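Local coordinates for protein DNA polymerase III subunit beta (Helicobacter pylori 26695, PDB 4S3I) that tethers DNA polymerases and other proteins to DNA as a sliding clamp and confers processivity on replication, at residues A[3-12]-A[59-70]; A[91-99]-A[106-114]. All coordinates share one frame; numbering follows the deposited sequence.

Contact 1 of 2, residues A[3-12]-A[59-70]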
loop_
_atom_site.group_PDB
_atom_site.type_symbol
_atom_site.label_atom_id
_atom_site.label_comp_id
_atom_site.label_asym_id
_atom_site.label_seq_id
_atom_site.Cartn_x
_atom_site.Cartn_y
_atom_site.Cartn_z
ATOM N N MET A 3 -15.300 9.990 -35.496
ATOM C CA MET A 3 -15.338 8.658 -34.892
ATOM C C MET A 3 -16.666 8.399 -34.201
ATOM O O MET A 3 -17.211 9.286 -33.549
ATOM C CB MET A 3 -14.245 8.517 -33.834
ATOM C CG MET A 3 -12.833 8.367 -34.353
ATOM S SD MET A 3 -11.691 8.051 -32.978
ATOM C CE MET A 3 -12.802 7.247 -31.810
ATOM N N LYS A 4 -17.174 7.177 -34.311
ATOM C CA LYS A 4 -18.364 6.795 -33.549
ATOM C C LYS A 4 -18.438 5.271 -33.432
ATOM O O LYS A 4 -18.548 4.558 -34.445
ATOM C CB LYS A 4 -19.625 7.360 -34.213
ATOM C CG LYS A 4 -20.929 6.899 -33.579
ATOM C CD LYS A 4 -22.062 7.862 -33.918
ATOM C CE LYS A 4 -23.399 7.389 -33.354
ATOM N NZ LYS A 4 -23.949 6.247 -34.135
ATOM N N ILE A 5 -18.332 4.777 -32.202
ATOM C CA ILE A 5 -18.327 3.351 -31.924
ATOM C C ILE A 5 -18.966 3.076 -30.564
ATOM O O ILE A 5 -19.207 3.999 -29.778
ATOM C CB ILE A 5 -16.898 2.816 -31.868
ATOM C CG1 ILE A 5 -16.087 3.576 -30.820
ATOM C CG2 ILE A 5 -16.194 2.908 -33.228
ATOM C CD1 ILE A 5 -14.746 2.946 -30.509
ATOM N N SER A 6 -19.211 1.801 -30.270
ATOM C CA SER A 6 -19.535 1.399 -28.913
ATOM C C SER A 6 -18.576 0.289 -28.559
ATOM O O SER A 6 -18.187 -0.500 -29.434
ATOM C CB SER A 6 -20.981 0.917 -28.785
ATOM O OG SER A 6 -21.147 -0.370 -29.350
ATOM N N VAL A 7 -18.164 0.241 -27.294
ATOM C CA VAL A 7 -17.245 -0.787 -26.833
ATOM C C VAL A 7 -17.687 -1.360 -25.499
ATOM O O VAL A 7 -18.548 -0.797 -24.813
ATOM C CB VAL A 7 -15.798 -0.256 -26.689
ATOM C CG1 VAL A 7 -15.270 0.253 -28.030
ATOM C CG2 VAL A 7 -15.746 0.853 -25.647
ATOM N N SER A 8 -17.081 -2.482 -25.135
ATOM C CA SER A 8 -17.316 -3.092 -23.844
ATOM C C SER A 8 -16.560 -2.310 -22.770
ATOM O O SER A 8 -15.372 -2.018 -22.924
ATOM C CB SER A 8 -16.848 -4.547 -23.863
ATOM O OG SER A 8 -16.957 -5.139 -22.583
ATOM N N LYS A 9 -17.249 -1.983 -21.682
ATOM C CA LYS A 9 -16.653 -1.244 -20.573
ATOM C C LYS A 9 -15.406 -1.944 -20.036
ATOM O O LYS A 9 -14.358 -1.323 -19.846
ATOM C CB LYS A 9 -17.700 -1.060 -19.460
ATOM C CG LYS A 9 -17.292 -0.139 -18.309
ATOM C CD LYS A 9 -16.494 -0.873 -17.239
ATOM C CE LYS A 9 -16.808 -0.349 -15.849
ATOM N NZ LYS A 9 -15.940 -1.004 -14.828
ATOM N N ASN A 10 -15.514 -3.242 -19.783
ATOM C CA ASN A 10 -14.389 -3.967 -19.208
ATOM C C ASN A 10 -13.197 -4.110 -20.154
ATOM O O ASN A 10 -12.044 -4.040 -19.713
ATOM C CB ASN A 10 -14.835 -5.326 -18.663
ATOM C CG ASN A 10 -15.836 -5.192 -17.533
ATOM O OD1 ASN A 10 -15.530 -4.622 -16.481
ATOM N ND2 ASN A 10 -17.043 -5.712 -17.744
ATOM N N ASP A 11 -13.468 -4.311 -21.441
ATOM C CA ASP A 11 -12.405 -4.352 -22.441
ATOM C C ASP A 11 -11.682 -3.008 -22.467
ATOM O O ASP A 11 -10.452 -2.934 -22.454
ATOM C CB ASP A 11 -12.983 -4.600 -23.833
ATOM C CG ASP A 11 -13.545 -6.001 -24.010
ATOM O OD1 ASP A 11 -13.237 -6.882 -23.183
ATOM O OD2 ASP A 11 -14.279 -6.209 -25.005
ATOM N N LEU A 12 -12.467 -1.944 -22.500
ATOM C CA LEU A 12 -11.907 -0.597 -22.573
ATOM C C LEU A 12 -11.084 -0.305 -21.314
ATOM O O LEU A 12 -9.925 0.118 -21.399
ATOM C CB LEU A 12 -13.025 0.430 -22.757
ATOM C CG LEU A 12 -12.631 1.905 -22.774
ATOM C CD1 LEU A 12 -11.662 2.195 -23.923
ATOM C CD2 LEU A 12 -13.876 2.778 -22.895
ATOM N N ILE A 59 -8.912 -3.161 -28.949
ATOM C CA ILE A 59 -10.066 -3.941 -28.531
ATOM C C ILE A 59 -11.036 -3.986 -29.705
ATOM O O ILE A 59 -11.017 -3.101 -30.569
ATOM C CB ILE A 59 -10.762 -3.352 -27.290
ATOM C CG1 ILE A 59 -11.300 -1.946 -27.571
ATOM C CG2 ILE A 59 -9.816 -3.365 -26.084
ATOM C CD1 ILE A 59 -12.109 -1.340 -26.391
ATOM N N PHE A 60 -11.870 -5.023 -29.747
ATOM C CA PHE A 60 -12.888 -5.117 -30.780
ATOM C C PHE A 60 -14.011 -4.177 -30.403
ATOM O O PHE A 60 -14.343 -4.048 -29.226
ATOM C CB PHE A 60 -13.438 -6.542 -30.871
ATOM C CG PHE A 60 -12.474 -7.535 -31.460
ATOM C CD1 PHE A 60 -12.144 -7.483 -32.814
ATOM C CD2 PHE A 60 -11.916 -8.530 -30.670
ATOM C CE1 PHE A 60 -11.257 -8.399 -33.365
ATOM C CE2 PHE A 60 -11.028 -9.457 -31.211
ATOM C CZ PHE A 60 -10.699 -9.390 -32.560
ATOM N N THR A 61 -14.604 -3.529 -31.393
ATOM C CA THR A 61 -15.782 -2.703 -31.164
ATOM C C THR A 61 -17.046 -3.560 -31.134
ATOM O O THR A 61 -17.142 -4.561 -31.850
ATOM C CB THR A 61 -15.935 -1.639 -32.264
ATOM O OG1 THR A 61 -16.133 -2.290 -33.524
ATOM C CG2 THR A 61 -14.689 -0.767 -32.331
ATOM N N GLN A 62 -18.005 -3.165 -30.299
ATOM C CA GLN A 62 -19.320 -3.795 -30.282
ATOM C C GLN A 62 -20.131 -3.336 -31.479
ATOM O O GLN A 62 -20.924 -4.095 -32.038
ATOM C CB GLN A 62 -20.061 -3.456 -28.995
ATOM C CG GLN A 62 -19.419 -4.075 -27.779
ATOM C CD GLN A 62 -19.230 -5.571 -27.943
ATOM O OE1 GLN A 62 -18.106 -6.078 -27.913
ATOM N NE2 GLN A 62 -20.335 -6.288 -28.125
ATOM N N SER A 63 -19.936 -2.078 -31.857
ATOM C CA SER A 63 -20.508 -1.560 -33.086
ATOM C C SER A 63 -19.597 -0.460 -33.595
ATOM O O SER A 63 -18.762 0.068 -32.849
ATOM C CB SER A 63 -21.943 -1.053 -32.891
ATOM O OG SER A 63 -21.989 0.189 -32.212
ATOM N N SER A 64 -19.749 -0.134 -34.871
ATOM C CA SER A 64 -18.904 0.858 -35.517
ATOM C C SER A 64 -19.722 1.566 -36.587
ATOM O O SER A 64 -20.185 0.939 -37.542
ATOM C CB SER A 64 -17.669 0.185 -36.126
ATOM O OG SER A 64 -16.807 1.136 -36.717
ATOM N N ASP A 65 -19.907 2.871 -36.424
ATOM C CA ASP A 65 -20.718 3.648 -37.357
ATOM C C ASP A 65 -19.846 4.568 -38.189
ATOM O O ASP A 65 -20.195 4.941 -39.314
ATOM C CB ASP A 65 -21.750 4.496 -36.599
ATOM C CG ASP A 65 -22.624 3.675 -35.675
ATOM O OD1 ASP A 65 -22.198 2.571 -35.283
ATOM O OD2 ASP A 65 -23.732 4.147 -35.337
ATOM N N LYS A 66 -18.705 4.942 -37.625
ATOM C CA LYS A 66 -17.847 5.942 -38.251
ATOM C C LYS A 66 -16.391 5.731 -37.855
ATOM O O LYS A 66 -16.059 5.698 -36.663
ATOM C CB LYS A 66 -18.308 7.355 -37.876
ATOM C CG LYS A 66 -17.238 8.429 -38.028
ATOM C CD LYS A 66 -16.920 8.709 -39.481
ATOM C CE LYS A 66 -18.076 9.416 -40.164
ATOM N NZ LYS A 66 -17.707 9.909 -41.521
ATOM N N GLU A 67 -15.532 5.580 -38.860
ATOM C CA GLU A 67 -14.104 5.363 -38.650
ATOM C C GLU A 67 -13.330 6.686 -38.646
ATOM O O GLU A 67 -13.702 7.637 -39.339
ATOM C CB GLU A 67 -13.553 4.438 -39.741
ATOM C CG GLU A 67 -14.161 3.045 -39.735
ATOM C CD GLU A 67 -13.628 2.177 -40.860
ATOM O OE1 GLU A 67 -13.076 2.740 -41.828
ATOM O OE2 GLU A 67 -13.759 0.939 -40.774
ATOM N N GLY A 68 -12.258 6.744 -37.860
ATOM C CA GLY A 68 -11.437 7.943 -37.786
ATOM C C GLY A 68 -10.476 7.919 -36.606
ATOM O O GLY A 68 -10.380 6.915 -35.892
ATOM N N VAL A 69 -9.778 9.035 -36.394
ATOM C CA VAL A 69 -8.764 9.120 -35.344
ATOM C C VAL A 69 -9.044 10.279 -34.394
ATOM O O VAL A 69 -9.748 11.223 -34.754
ATOM C CB VAL A 69 -7.369 9.321 -35.957
ATOM C CG1 VAL A 69 -6.952 8.096 -36.755
ATOM C CG2 VAL A 69 -7.361 10.560 -36.856
ATOM N N GLY A 70 -8.477 10.209 -33.192
ATOM C CA GLY A 70 -8.579 11.277 -32.206
ATOM C C GLY A 70 -7.595 11.022 -31.068
ATOM O O GLY A 70 -6.827 10.064 -31.125
HETATM O O HOH W 1 -15.284 -3.989 -26.767
#

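Contact 2 of 2, residues A[91-99]-A[106-114]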
loop_
_atom_site.group_PDB
_atom_site.type_symbol
_atom_site.label_atom_id
_atom_site.label_comp_id
_atom_site.label_asym_id
_atom_site.label_seq_id
_atom_site.Cartn_x
_atom_site.Cartn_y
_atom_site.Cartn_z
ATOM N N LEU A 91 -18.441 5.935 -27.737
ATOM C CA LEU A 91 -17.410 6.950 -27.925
ATOM C C LEU A 91 -17.659 7.642 -29.245
ATOM O O LEU A 91 -17.731 6.991 -30.294
ATOM C CB LEU A 91 -16.017 6.328 -27.901
ATOM C CG LEU A 91 -15.752 5.473 -26.670
ATOM C CD1 LEU A 91 -14.417 4.746 -26.778
ATOM C CD2 LEU A 91 -15.802 6.325 -25.399
ATOM N N GLU A 92 -17.815 8.959 -29.204
ATOM C CA GLU A 92 -18.133 9.695 -30.420
ATOM C C GLU A 92 -17.440 11.050 -30.441
ATOM O O GLU A 92 -17.556 11.820 -29.494
ATOM C CB GLU A 92 -19.650 9.888 -30.536
ATOM C CG GLU A 92 -20.088 10.725 -31.743
ATOM C CD GLU A 92 -21.601 10.724 -31.939
ATOM O OE1 GLU A 92 -22.322 10.218 -31.046
ATOM O OE2 GLU A 92 -22.061 11.228 -32.988
ATOM N N THR A 93 -16.732 11.353 -31.522
ATOM C CA THR A 93 -16.074 12.646 -31.611
ATOM C C THR A 93 -17.086 13.720 -31.974
ATOM O O THR A 93 -18.060 13.471 -32.686
ATOM C CB THR A 93 -14.932 12.656 -32.632
ATOM O OG1 THR A 93 -15.452 12.296 -33.913
ATOM C CG2 THR A 93 -13.845 11.670 -32.219
ATOM N N LYS A 94 -16.844 14.917 -31.462
ATOM C CA LYS A 94 -17.669 16.068 -31.754
ATOM C C LYS A 94 -16.706 17.244 -31.779
ATOM O O LYS A 94 -16.201 17.644 -30.736
ATOM C CB LYS A 94 -18.736 16.244 -30.670
ATOM C CG LYS A 94 -20.150 15.803 -31.076
ATOM C CD LYS A 94 -20.458 14.344 -30.724
ATOM C CE LYS A 94 -21.928 13.993 -31.009
ATOM N NZ LYS A 94 -22.293 14.053 -32.459
ATOM N N ASP A 95 -16.434 17.768 -32.971
ATOM C CA ASP A 95 -15.350 18.742 -33.202
ATOM C C ASP A 95 -13.966 18.360 -32.606
ATOM O O ASP A 95 -13.338 17.387 -33.037
ATOM C CB ASP A 95 -15.778 20.191 -32.850
ATOM C CG ASP A 95 -16.020 20.406 -31.361
ATOM O OD1 ASP A 95 -15.035 20.657 -30.631
ATOM O OD2 ASP A 95 -17.186 20.316 -30.926
ATOM N N ASP A 96 -13.510 19.140 -31.632
ATOM C CA ASP A 96 -12.194 19.012 -31.025
ATOM C C ASP A 96 -12.360 18.239 -29.719
ATOM O O ASP A 96 -11.559 18.370 -28.795
ATOM C CB ASP A 96 -11.686 20.425 -30.706
ATOM C CG ASP A 96 -10.176 20.563 -30.817
ATOM O OD1 ASP A 96 -9.471 19.542 -30.980
ATOM O OD2 ASP A 96 -9.696 21.718 -30.729
ATOM N N SER A 97 -13.417 17.439 -29.635
ATOM C CA SER A 97 -13.834 16.897 -28.353
ATOM C C SER A 97 -14.301 15.455 -28.491
ATOM O O SER A 97 -14.900 15.089 -29.510
ATOM C CB SER A 97 -14.947 17.776 -27.778
ATOM O OG SER A 97 -15.537 17.173 -26.656
ATOM N N LEU A 98 -14.009 14.636 -27.486
ATOM C CA LEU A 98 -14.479 13.257 -27.478
ATOM C C LEU A 98 -15.634 13.122 -26.498
ATOM O O LEU A 98 -15.487 13.452 -25.311
ATOM C CB LEU A 98 -13.372 12.294 -27.057
ATOM C CG LEU A 98 -13.849 10.836 -27.066
ATOM C CD1 LEU A 98 -14.181 10.427 -28.496
ATOM C CD2 LEU A 98 -12.847 9.865 -26.449
ATOM N N ALA A 99 -16.776 12.628 -26.972
ATOM C CA ALA A 99 -17.921 12.406 -26.080
ATOM C C ALA A 99 -17.959 10.959 -25.613
ATOM O O ALA A 99 -17.724 10.038 -26.401
ATOM C CB ALA A 99 -19.229 12.789 -26.758
ATOM N N SER A 106 -22.940 11.009 -19.305
ATOM C CA SER A 106 -22.252 11.533 -20.488
ATOM C C SER A 106 -21.094 12.463 -20.126
ATOM O O SER A 106 -21.182 13.234 -19.173
ATOM C CB SER A 106 -23.233 12.239 -21.421
ATOM O OG SER A 106 -23.728 13.422 -20.842
ATOM N N PHE A 107 -20.014 12.407 -20.896
ATOM C CA PHE A 107 -18.840 13.205 -20.589
ATOM C C PHE A 107 -18.263 13.783 -21.849
ATOM O O PHE A 107 -18.468 13.242 -22.940
ATOM C CB PHE A 107 -17.755 12.342 -19.948
ATOM C CG PHE A 107 -18.245 11.479 -18.834
ATOM C CD1 PHE A 107 -18.946 10.308 -19.099
ATOM C CD2 PHE A 107 -17.990 11.824 -17.517
ATOM C CE1 PHE A 107 -19.400 9.515 -18.074
ATOM C CE2 PHE A 107 -18.429 11.029 -16.490
ATOM C CZ PHE A 107 -19.140 9.870 -16.770
ATOM N N LYS A 108 -17.511 14.865 -21.695
ATOM C CA LYS A 108 -16.741 15.422 -22.802
ATOM C C LYS A 108 -15.304 15.687 -22.364
ATOM O O LYS A 108 -15.064 16.180 -21.258
ATOM C CB LYS A 108 -17.393 16.700 -23.319
ATOM C CG LYS A 108 -18.664 16.467 -24.117
ATOM C CD LYS A 108 -19.209 17.765 -24.702
ATOM C CE LYS A 108 -19.347 18.857 -23.635
ATOM N NZ LYS A 108 -20.496 18.662 -22.692
ATOM N N LEU A 109 -14.352 15.344 -23.224
ATOM C CA LEU A 109 -12.949 15.639 -22.969
ATOM C C LEU A 109 -12.334 16.211 -24.240
ATOM O O LEU A 109 -12.682 15.799 -25.349
ATOM C CB LEU A 109 -12.179 14.399 -22.495
ATOM C CG LEU A 109 -12.458 13.916 -21.078
ATOM C CD1 LEU A 109 -11.766 12.592 -20.787
ATOM C CD2 LEU A 109 -12.017 14.965 -20.063
ATOM N N PRO A 110 -11.423 17.180 -24.085
ATOM C CA PRO A 110 -10.864 17.834 -25.269
ATOM C C PRO A 110 -9.837 16.936 -25.971
ATOM O O PRO A 110 -9.084 16.230 -25.302
ATOM C CB PRO A 110 -10.182 19.076 -24.688
ATOM C CG PRO A 110 -9.761 18.634 -23.264
ATOM C CD PRO A 110 -10.838 17.673 -22.818
ATOM N N MET A 111 -9.813 16.962 -27.301
ATOM C CA MET A 111 -8.828 16.201 -28.050
ATOM C C MET A 111 -7.718 17.132 -28.528
ATOM O O MET A 111 -7.951 18.328 -28.704
ATOM C CB MET A 111 -9.496 15.513 -29.245
ATOM C CG MET A 111 -10.673 14.615 -28.891
ATOM S SD MET A 111 -10.948 13.459 -30.233
ATOM C CE MET A 111 -11.506 14.552 -31.544
ATOM N N PHE A 112 -6.518 16.594 -28.748
ATOM C CA PHE A 112 -5.441 17.370 -29.371
ATOM C C PHE A 112 -5.290 17.007 -30.856
ATOM O O PHE A 112 -5.877 16.033 -31.326
ATOM C CB PHE A 112 -4.111 17.138 -28.640
ATOM C CG PHE A 112 -4.070 17.699 -27.243
ATOM C CD1 PHE A 112 -4.689 18.909 -26.938
ATOM C CD2 PHE A 112 -3.396 17.028 -26.237
ATOM C CE1 PHE A 112 -4.643 19.429 -25.639
ATOM C CE2 PHE A 112 -3.353 17.531 -24.941
ATOM C CZ PHE A 112 -3.978 18.729 -24.640
ATOM N N ASP A 113 -4.498 17.780 -31.583
ATOM C CA ASP A 113 -4.200 17.466 -32.983
ATOM C C ASP A 113 -3.406 16.154 -33.067
ATOM O O ASP A 113 -2.249 16.087 -32.653
ATOM C CB ASP A 113 -3.422 18.622 -33.623
ATOM C CG ASP A 113 -3.165 18.419 -35.116
ATOM O OD1 ASP A 113 -3.657 17.431 -35.707
ATOM O OD2 ASP A 113 -2.466 19.276 -35.696
ATOM N N ALA A 114 -4.033 15.109 -33.597
ATOM C CA ALA A 114 -3.372 13.813 -33.741
ATOM C C ALA A 114 -2.088 13.876 -34.586
ATOM O O ALA A 114 -1.253 12.974 -34.511
ATOM C CB ALA A 114 -4.339 12.782 -34.304
#

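Contact 1 of 2, residues A[3-12]-A[59-70]
S6 and S63 meet hydroxyl to hydroxyl, OG to OG at 3.0 Å, a hydrogen bond in which either may donate. Both hydroxyls lie between their backbone N and carbonyl carbon (S6 chi1 74°, S63 chi1 75°), which turns them to each other on the face shared with K4 and K66. On that face K4 NZ also forms a salt bridge with D65 OD2, modelled at a doubtfully short separation. Beneath these side chains the backbone ladder twice grips one carbonyl with two N-H groups. K4 O takes D65 N at 2.9 Å and K66 N at 3.2 Å; S6 O takes Q62 N at 2.8 Å and a weak bond from S63 N. Each is a classic beta bulge, in an antiparallel pairing that puts strand 63-66 at the border of an N-terminal-domain sheet of the sliding clamp. I5, on the other face, crosses T61 at about a right angle, CG2 to CG2 at 4.1 Å, and packs on V39 and L44 of the second sheet. Farther along, I59 CD1 reaches V7 CB at 3.9 Å and also touches L12, while its CG2 branch lies by D11. A water accepts the N-H of S8, the N-cap of helix 9-19, and donates to D11 OD2 and F60 O. At the opposite end, M3 CG sits 3.2 Å from G68 O, beyond the corner at D65 where the chain leaves for strand 68-73. Strand 89-94 flanks strand 4-7 on its other side, with backbone bonds joining M3 to T93, I5 to L91 and V7 to I89.

Contact 2 of 2, residues A[91-99]-A[106-114]
The flat peptide joining S97 to L98 has the M111 side chain laid over one face, with M111 CG 3.6 Å from L98 N. At the edge of the same peptide, L98 N-H points toward strand 105-110 and meets L109 O at 2.8 Å, nearly along the C=O axis. The D96 carboxylate lies farther out: its OD1 is 3.0 Å from M111 O, two acceptors with no hydrogen bond between them, a closeness that would probably discourage negative charge on the acid. The backbone of D96 is bonded separately: M111 N donates to D96 O at 2.7 Å in an almost straight bond (173°). L109 N returns a bond to L98 O at 3.0 Å, making L98 and L109 the hydrogen-bonded pair, with S97-P110 and A99-K108 as non-hydrogen-bonded pairs on either side. CA-H contacts fill in between, such as A99 CA to F107 O at 3.3 Å. M111 does most of the side-chain work. The bend at its chi3 (-68°) turns CE toward strand 89-94, where CE lies 3.8 Å from T93 CG2 and also near D95 O. T93 and M111 cross at about a right angle, while T93 OG1 bonds to M3 N. Strands 97-102 and 105-110 form an antiparallel beta hairpin, and a type II' turn from K94 to S97 links the first of them back to strand 89-94. L98 and L109 turn inward onto I72 of strand 68-73, and L109 and F107 also reach I80 of helix 74-82. Strand 105-110 ends this sheet within the chain, but S106 to K108 pair antiparallel with a strand of the second subunit, whose T301 binds K108 NZ, so the sheet continues across the dimer interface.

How the contacts relate
Both contacts belong to one antiparallel sheet of the N-terminal domain, and each holds one of its borders: contact 1 adds strand 63-66, contact 2 adds strand 105-110. Between them strands 4-7 and 89-94 are direct neighbours, with M3 O and I5 O facing T93 N and L91 N. Each contact is partly buried: I5, L98 and L109 are buried, while K66, K108 and D96 are exposed. Their chemistry parts there. Contact 1 is irregular, broken by two bulges, and carries hydroxyl, ionic and water-mediated links; no other subunit touches it. Contact 2 pairs regularly, with the M111 side chain laid across strand 97-102, and its outer strand is taken up by the second subunit.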